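Local coordinates for putative NADH Oxidase (Clostridium acetobutylicum, PDB 3E10), which probably acts as an FMN-dependent oxidoreductase of the nitroreductase family, binding flavin mononucleotide at the interface of a two-chain assembly, at residues P35-Q40 and S86-Q91; D79-K84 and K133-P138. All blocks are in the same frame, centred on the assembly; numbering follows the deposited sequence. Where two conformers were deposited one is given.

From the N terminus, helix 21-32 leads into the loop 35-40, then strand 43-48, helix 51-57 and strand 72-79 follow before the chain returns at 86-91; interaction 1 closes that loop of 45 intervening residues beside the flavin. Interaction 2 begins inside it, at 79-84, and ends beyond it, at 133-138, closing a loop that includes helix 89-106, strand 110-115 and helix 120-129. The two closures therefore cross rather than nest. Interaction 2 joins the end of strand 72-79 to the start of strand 136-145, and interaction 1 sets the start of helix 89-106 against the FMN loop. Trp89 packs on Met83 and Lys137, bringing both contacts together.

Interaction 1 of 2, residues P35-Q40 and S86-Q91; sequences PSAGNQ and SEMWEQ. With FMN (flavin mononucleotide), chain C.
With CG anti to its own carbonyl carbon (chi1 -75°) and the chain extended beyond, Met88, a selenomethionine, in one of its two conformers sends its selenium toward the flavin, while its CB rests against the methyl of Ala37. The two CB atoms, of Ala37 and Met88, are 3.9 Å apart, and a small methyl suits a place where the loop must fit between the helix start and the cofactor. In that conformer Met88 SE also comes within 3.9 Å of FMN C6, a soft, polarisable atom against the rim of the isoalloxazine.

Ala37 is a loop residue that lies over one face of the dimethylbenzene ring: its backbone N is 3.4 Å from FMN C8 and its CB 3.8 Å from FMN C7. That N-H is given to Asp92, on the first turn of helix 89-106. Gln40 reaches across beside it, CG lying between backbone N and carbonyl carbon (chi1 68°); its NE2 binds the other carboxylate oxygen of Asp92, while OE1 accepts from the backbone N of Ile85.

This is the flavin pocket of the nitroreductase fold, formed between subunits. Ser36 N makes a weak hydrogen bond of 3.3 Å to the ribityl O3' of FMN, and Pro35 CB touches the same oxygen. At the dimethylbenzene end of the flavin, Gln91 OE1 lies 3.5 Å from the methyl C7M, while Gln91 NE2 is hydrogen-bonded to Gln117 O and Glu90 OE1 of the second subunit. FMN is also hydrogen-bonded to Ser10, Arg12 and Arg157 of that subunit.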
loop_
_atom_site.group_PDB
_atom_site.type_symbol
_atom_site.label_atom_id
_atom_site.label_comp_id
_atom_site.label_asym_id
_atom_site.label_seq_id
_atom_site.Cartn_x
_atom_site.Cartn_y
_atom_site.Cartn_z
ATOM N N PRO B 35 -0.479 3.475 -7.419
ATOM C CA PRO B 35 0.212 2.763 -8.462
ATOM C C PRO B 35 -0.443 1.390 -8.644
ATOM O O PRO B 35 -1.128 0.887 -7.749
ATOM C CB PRO B 35 1.633 2.631 -7.929
ATOM C CG PRO B 35 1.438 2.556 -6.456
ATOM C CD PRO B 35 0.321 3.564 -6.180
ATOM N N SER B 36 -0.218 0.771 -9.803
ATOM C CA SER B 36 -0.734 -0.577 -10.048
ATOM C C SER B 36 0.109 -1.259 -11.094
ATOM O O SER B 36 0.615 -0.614 -12.013
ATOM C CB SER B 36 -2.216 -0.576 -10.424
ATOM O OG SER B 36 -2.513 0.093 -11.638
ATOM N N ALA B 37 0.310 -2.553 -10.921
ATOM C CA ALA B 37 1.139 -3.323 -11.865
ATOM C C ALA B 37 0.565 -3.178 -13.258
ATOM O O ALA B 37 -0.643 -3.345 -13.482
ATOM C CB ALA B 37 1.212 -4.786 -11.430
ATOM N N GLY B 38 1.424 -2.844 -14.219
ATOM C CA GLY B 38 0.916 -2.657 -15.583
ATOM C C GLY B 38 -0.046 -1.484 -15.777
ATOM O O GLY B 38 -0.720 -1.409 -16.784
ATOM N N ASN B 39 -0.147 -0.585 -14.792
ATOM C CA ASN B 39 -1.191 0.411 -14.749
ATOM C C ASN B 39 -2.595 -0.210 -14.940
ATOM O O ASN B 39 -3.480 0.403 -15.548
ATOM C CB ASN B 39 -0.966 1.493 -15.817
ATOM C CG ASN B 39 -1.817 2.737 -15.600
ATOM O OD1 ASN B 39 -2.148 3.113 -14.471
ATOM N ND2 ASN B 39 -2.188 3.389 -16.706
ATOM N N GLN B 40 -2.769 -1.419 -14.414
ATOM C CA GLN B 40 -4.015 -2.145 -14.644
ATOM C C GLN B 40 -5.217 -1.591 -13.883
ATOM O O GLN B 40 -6.355 -1.871 -14.265
ATOM C CB GLN B 40 -3.848 -3.652 -14.376
ATOM C CG GLN B 40 -3.602 -4.066 -12.942
ATOM C CD GLN B 40 -3.148 -5.495 -12.819
ATOM O OE1 GLN B 40 -3.276 -6.281 -13.790
ATOM N NE2 GLN B 40 -2.576 -5.852 -11.659
ATOM N N SER B 86 -2.260 -10.509 -13.140
ATOM C CA SER B 86 -3.069 -10.985 -12.049
ATOM C C SER B 86 -2.242 -11.415 -10.849
ATOM O O SER B 86 -2.745 -11.469 -9.737
ATOM C CB SER B 86 -3.892 -12.187 -12.489
ATOM O OG SER B 86 -3.097 -13.293 -12.870
ATOM N N GLU B 87 -0.967 -11.689 -11.065
ATOM C CA GLU B 87 -0.094 -12.095 -9.988
ATOM C C GLU B 87 0.050 -11.013 -8.917
ATOM O O GLU B 87 0.428 -11.313 -7.784
ATOM C CB GLU B 87 1.296 -12.397 -10.545
ATOM C CG GLU B 87 1.386 -13.638 -11.419
ATOM C CD GLU B 87 1.074 -13.397 -12.910
ATOM O OE1 GLU B 87 0.670 -12.282 -13.307
ATOM O OE2 GLU B 87 1.255 -14.371 -13.691
HETATM N N MSE B 88 -0.201 -9.764 -9.294
HETATM C CA MSE B 88 0.094 -8.677 -8.358
HETATM C C MSE B 88 -1.124 -7.869 -7.918
HETATM O O MSE B 88 -0.967 -6.842 -7.299
HETATM C CB MSE B 88 1.181 -7.766 -8.922
HETATM C CG MSE B 88 2.562 -8.387 -8.846
HETATM SE SE MSE B 88 3.832 -7.481 -9.954
HETATM C CE MSE B 88 5.209 -8.805 -9.870
ATOM N N TRP B 89 -2.340 -8.382 -8.148
ATOM C CA TRP B 89 -3.505 -7.561 -7.863
ATOM C C TRP B 89 -3.641 -7.184 -6.397
ATOM O O TRP B 89 -4.118 -6.092 -6.121
ATOM C CB TRP B 89 -4.809 -8.188 -8.376
ATOM C CG TRP B 89 -5.343 -9.348 -7.618
ATOM C CD1 TRP B 89 -5.102 -10.643 -7.862
ATOM C CD2 TRP B 89 -6.257 -9.306 -6.517
ATOM N NE1 TRP B 89 -5.801 -11.427 -6.968
ATOM C CE2 TRP B 89 -6.506 -10.624 -6.121
ATOM C CE3 TRP B 89 -6.893 -8.285 -5.845
ATOM C CZ2 TRP B 89 -7.378 -10.943 -5.085
ATOM C CZ3 TRP B 89 -7.740 -8.598 -4.790
ATOM C CH2 TRP B 89 -7.983 -9.910 -4.436
ATOM N N GLU B 90 -3.247 -8.062 -5.477
ATOM C CA GLU B 90 -3.399 -7.715 -4.077
ATOM C C GLU B 90 -2.492 -6.562 -3.673
ATOM O O GLU B 90 -2.818 -5.809 -2.760
ATOM C CB GLU B 90 -3.194 -8.923 -3.190
ATOM C CG GLU B 90 -4.259 -9.987 -3.418
ATOM C CD GLU B 90 -3.811 -11.121 -4.311
ATOM O OE1 GLU B 90 -3.079 -10.858 -5.311
ATOM O OE2 GLU B 90 -4.217 -12.282 -4.008
ATOM N N GLN B 91 -1.375 -6.411 -4.383
ATOM C CA GLN B 91 -0.448 -5.319 -4.102
ATOM C C GLN B 91 -1.017 -3.994 -4.560
ATOM O O GLN B 91 -0.952 -3.000 -3.824
ATOM C CB GLN B 91 0.904 -5.610 -4.772
ATOM C CG GLN B 91 1.554 -6.887 -4.210
ATOM C CD GLN B 91 2.848 -7.268 -4.899
ATOM O OE1 GLN B 91 3.603 -6.395 -5.333
ATOM N NE2 GLN B 91 3.103 -8.586 -5.022
HETATM N N1 FMN C . 7.028 -0.294 -13.034
HETATM C C2 FMN C . 8.108 -0.792 -13.720
HETATM O O2 FMN C . 8.744 -0.068 -14.490
HETATM N N3 FMN C . 8.558 -2.073 -13.513
HETATM C C4 FMN C . 7.882 -2.967 -12.707
HETATM O O4 FMN C . 8.346 -4.106 -12.525
HETATM C C4A FMN C . 6.784 -2.466 -11.982
HETATM N N5 FMN C . 6.105 -3.272 -11.107
HETATM C C5A FMN C . 5.046 -2.786 -10.377
HETATM C C6 FMN C . 4.375 -3.609 -9.476
HETATM C C7 FMN C . 3.322 -3.156 -8.713
HETATM C C7M FMN C . 2.644 -4.096 -7.739
HETATM C C8 FMN C . 2.919 -1.828 -8.838
HETATM C C8M FMN C . 1.943 -1.276 -7.837
HETATM C C9 FMN C . 3.586 -0.987 -9.739
HETATM C C9A FMN C . 4.647 -1.449 -10.513
HETATM N N10 FMN C . 5.286 -0.637 -11.453
HETATM C C10 FMN C . 6.370 -1.133 -12.150
HETATM C "C1'" FMN C . 4.858 0.796 -11.649
HETATM C "C2'" FMN C . 3.585 0.855 -12.504
HETATM O "O2'" FMN C . 3.863 0.587 -13.872
HETATM C "C3'" FMN C . 2.923 2.212 -12.325
HETATM O "O3'" FMN C . 2.484 2.324 -10.969
HETATM C "C4'" FMN C . 1.731 2.455 -13.298
HETATM O "O4'" FMN C . 2.142 2.502 -14.638
HETATM C "C5'" FMN C . 0.980 3.729 -12.943
HETATM O "O5'" FMN C . 1.799 4.875 -13.115
HETATM P P FMN C . 2.058 5.820 -11.843
HETATM O O1P FMN C . 2.867 5.026 -10.830
HETATM O O2P FMN C . 2.832 6.998 -12.399
HETATM O O3P FMN C . 0.706 6.255 -11.279
#

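Interaction 2 of 2, residues D79-K84 and K133-P138; sequences DEEKMK and KSNIKP
OD1 of Asp79 is gripped from two opposite faces of its carboxylate plane, by Asn135 ND2, nearly straight, and by Glu81 N, each 2.9 Å from Asp79 OD1. The second bond closes an Asx turn, for which aspartate is well suited because its side chain is short enough to reach the backbone N-H two residues ahead. OD2 is left to Lys82, whose NZ forms a salt bridge with it through the anti lone pair in the conformer modelled; the same ammonium also pairs with Glu44, on strand 43-48. A carboxylate so surrounded is probably held in its charged form.

Asn135 takes the sterically tight rotamer between its backbone N and carbonyl carbon (chi1 53°), which lays its amide alongside the Asp79 side chain and stacks it on the Glu81 carboxylate. Asparagine suits both neighbours: an amide N-H serves OD1 while the flat face lies against Glu81, the two planes only 12° apart, with Glu81 CD 3.7 Å from Asn135 ND2.

The backbones here belong to the antiparallel sheet of the fold. Asp79 and Ile136 form a non-hydrogen-bonded pair where strand 72-79 ends and strand 136-145 begins, Ile136 being the last residue of a type I turn that starts at Lys133. Glu80 N donates to Asn135 O at 2.9 Å as the chain leaves the strand for a short 3-10 turn. Ile136 CD1, 3.6 Å from Asp79 CG, covers the same face of that carboxylate that Asn135 approaches.

On the solvent side, Glu80 and Lys137 cross at about a right angle, Glu80 CG 3.7 Å from Lys137 CD. Their charged ends are too far apart for a salt bridge; a water that donates to Glu80 OE2 and accepts from Lys137 NZ joins them, and also donates to Ser134 O.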
loop_
_atom_site.group_PDB
_atom_site.type_symbol
_atom_site.label_atom_id
_atom_site.label_comp_id
_atom_site.label_asym_id
_atom_site.label_seq_id
_atom_site.Cartn_x
_atom_site.Cartn_y
_atom_site.Cartn_z
ATOM N N ASP B 79 -11.414 -6.505 -10.026
ATOM C CA ASP B 79 -12.072 -7.192 -11.137
ATOM C C ASP B 79 -11.040 -7.975 -11.952
ATOM O O ASP B 79 -10.108 -7.395 -12.516
ATOM C CB ASP B 79 -12.726 -6.153 -12.028
ATOM C CG ASP B 79 -13.515 -6.754 -13.172
ATOM O OD1 ASP B 79 -13.522 -7.994 -13.335
ATOM O OD2 ASP B 79 -14.120 -5.964 -13.927
ATOM N N GLU B 80 -11.169 -9.298 -11.932
ATOM C CA GLU B 80 -10.295 -10.151 -12.720
ATOM C C GLU B 80 -10.195 -9.687 -14.180
ATOM O O GLU B 80 -9.141 -9.839 -14.817
ATOM C CB GLU B 80 -10.803 -11.592 -12.704
ATOM C CG GLU B 80 -10.601 -12.351 -11.428
ATOM C CD GLU B 80 -11.201 -13.793 -11.512
ATOM O OE1 GLU B 80 -12.127 -14.033 -12.307
ATOM O OE2 GLU B 80 -10.786 -14.654 -10.729
ATOM N N GLU B 81 -11.304 -9.206 -14.734
ATOM C CA GLU B 81 -11.351 -8.843 -16.124
ATOM C C GLU B 81 -10.557 -7.584 -16.437
ATOM O O GLU B 81 -10.325 -7.305 -17.609
ATOM C CB GLU B 81 -12.797 -8.726 -16.604
ATOM C CG GLU B 81 -13.535 -10.067 -16.508
ATOM C CD GLU B 81 -14.979 -9.999 -16.956
ATOM O OE1 GLU B 81 -15.457 -8.889 -17.280
ATOM O OE2 GLU B 81 -15.650 -11.063 -16.949
ATOM N N LYS B 82 -10.137 -6.856 -15.400
ATOM C CA LYS B 82 -9.252 -5.721 -15.577
ATOM C C LYS B 82 -7.780 -6.071 -15.385
ATOM O O LYS B 82 -6.912 -5.226 -15.595
ATOM C CB LYS B 82 -9.648 -4.599 -14.625
ATOM C CG LYS B 82 -11.036 -4.085 -14.895
ATOM C CD LYS B 82 -11.381 -2.938 -13.973
ATOM C CE LYS B 82 -12.689 -2.267 -14.399
ATOM N NZ LYS B 82 -13.881 -3.069 -14.010
HETATM N N MSE B 83 -7.481 -7.304 -15.007
HETATM C CA MSE B 83 -6.106 -7.655 -14.684
HETATM C C MSE B 83 -5.297 -8.036 -15.905
HETATM O O MSE B 83 -5.635 -8.998 -16.606
HETATM C CB MSE B 83 -6.050 -8.801 -13.702
HETATM C CG MSE B 83 -6.728 -8.502 -12.378
HETATM SE SE MSE B 83 -6.764 -10.045 -11.262
HETATM C CE MSE B 83 -7.958 -9.384 -9.928
ATOM N N LYS B 84 -4.235 -7.291 -16.125
ATOM C CA LYS B 84 -3.173 -7.623 -17.084
ATOM C C LYS B 84 -2.070 -8.455 -16.408
ATOM O O LYS B 84 -1.431 -9.296 -17.038
ATOM C CB LYS B 84 -2.556 -6.331 -17.619
ATOM C CG LYS B 84 -3.520 -5.368 -18.293
ATOM C CD LYS B 84 -2.888 -3.962 -18.435
ATOM C CE LYS B 84 -3.778 -3.021 -19.255
ATOM N NZ LYS B 84 -4.881 -2.349 -18.489
ATOM N N LYS B 133 -20.491 -11.178 -8.662
ATOM C CA LYS B 133 -20.043 -11.960 -9.815
ATOM C C LYS B 133 -18.707 -12.637 -9.529
ATOM O O LYS B 133 -17.872 -12.093 -8.806
ATOM C CB LYS B 133 -19.824 -11.046 -11.010
ATOM C CG LYS B 133 -21.057 -10.602 -11.751
ATOM C CD LYS B 133 -20.713 -9.611 -12.869
ATOM C CE LYS B 133 -20.429 -8.194 -12.355
ATOM N NZ LYS B 133 -21.489 -7.551 -11.601
ATOM N N SER B 134 -18.471 -13.790 -10.136
ATOM C CA SER B 134 -17.268 -14.574 -9.909
ATOM C C SER B 134 -15.972 -13.755 -10.100
ATOM O O SER B 134 -14.980 -13.937 -9.382
ATOM C CB SER B 134 -17.271 -15.747 -10.885
ATOM O OG SER B 134 -16.033 -16.392 -10.905
ATOM N N ASN B 135 -16.006 -12.840 -11.065
ATOM C CA ASN B 135 -14.810 -12.068 -11.410
ATOM C C ASN B 135 -14.526 -10.926 -10.460
ATOM O O ASN B 135 -13.464 -10.311 -10.564
ATOM C CB ASN B 135 -14.896 -11.542 -12.843
ATOM C CG ASN B 135 -16.170 -10.766 -13.137
ATOM O OD1 ASN B 135 -17.269 -11.332 -13.077
ATOM N ND2 ASN B 135 -16.045 -9.462 -13.423
ATOM N N ILE B 136 -15.466 -10.620 -9.552
ATOM C CA ILE B 136 -15.291 -9.486 -8.649
ATOM C C ILE B 136 -14.836 -10.026 -7.300
ATOM O O ILE B 136 -15.580 -10.725 -6.607
ATOM C CB ILE B 136 -16.559 -8.669 -8.542
ATOM C CG1 ILE B 136 -17.018 -8.151 -9.941
ATOM C CG2 ILE B 136 -16.369 -7.502 -7.596
ATOM C CD1 ILE B 136 -16.018 -7.330 -10.717
ATOM N N LYS B 137 -13.575 -9.765 -6.978
ATOM C CA LYS B 137 -12.915 -10.369 -5.838
ATOM C C LYS B 137 -12.827 -9.414 -4.674
ATOM O O LYS B 137 -12.236 -8.327 -4.804
ATOM C CB LYS B 137 -11.487 -10.740 -6.231
ATOM C CG LYS B 137 -11.490 -11.710 -7.427
ATOM C CD LYS B 137 -10.084 -12.204 -7.774
ATOM C CE LYS B 137 -9.475 -13.114 -6.707
ATOM N NZ LYS B 137 -10.156 -14.452 -6.619
ATOM N N PRO B 138 -13.406 -9.804 -3.533
ATOM C CA PRO B 138 -13.248 -8.965 -2.348
ATOM C C PRO B 138 -11.803 -8.843 -1.895
ATOM O O PRO B 138 -11.062 -9.818 -1.911
ATOM C CB PRO B 138 -14.053 -9.692 -1.287
ATOM C CG PRO B 138 -14.976 -10.607 -2.031
ATOM C CD PRO B 138 -14.296 -10.956 -3.274
HETATM O O HOH W 1 -12.551 -15.035 -8.313
HETATM O O HOH W 2 -8.835 -15.085 -9.228
#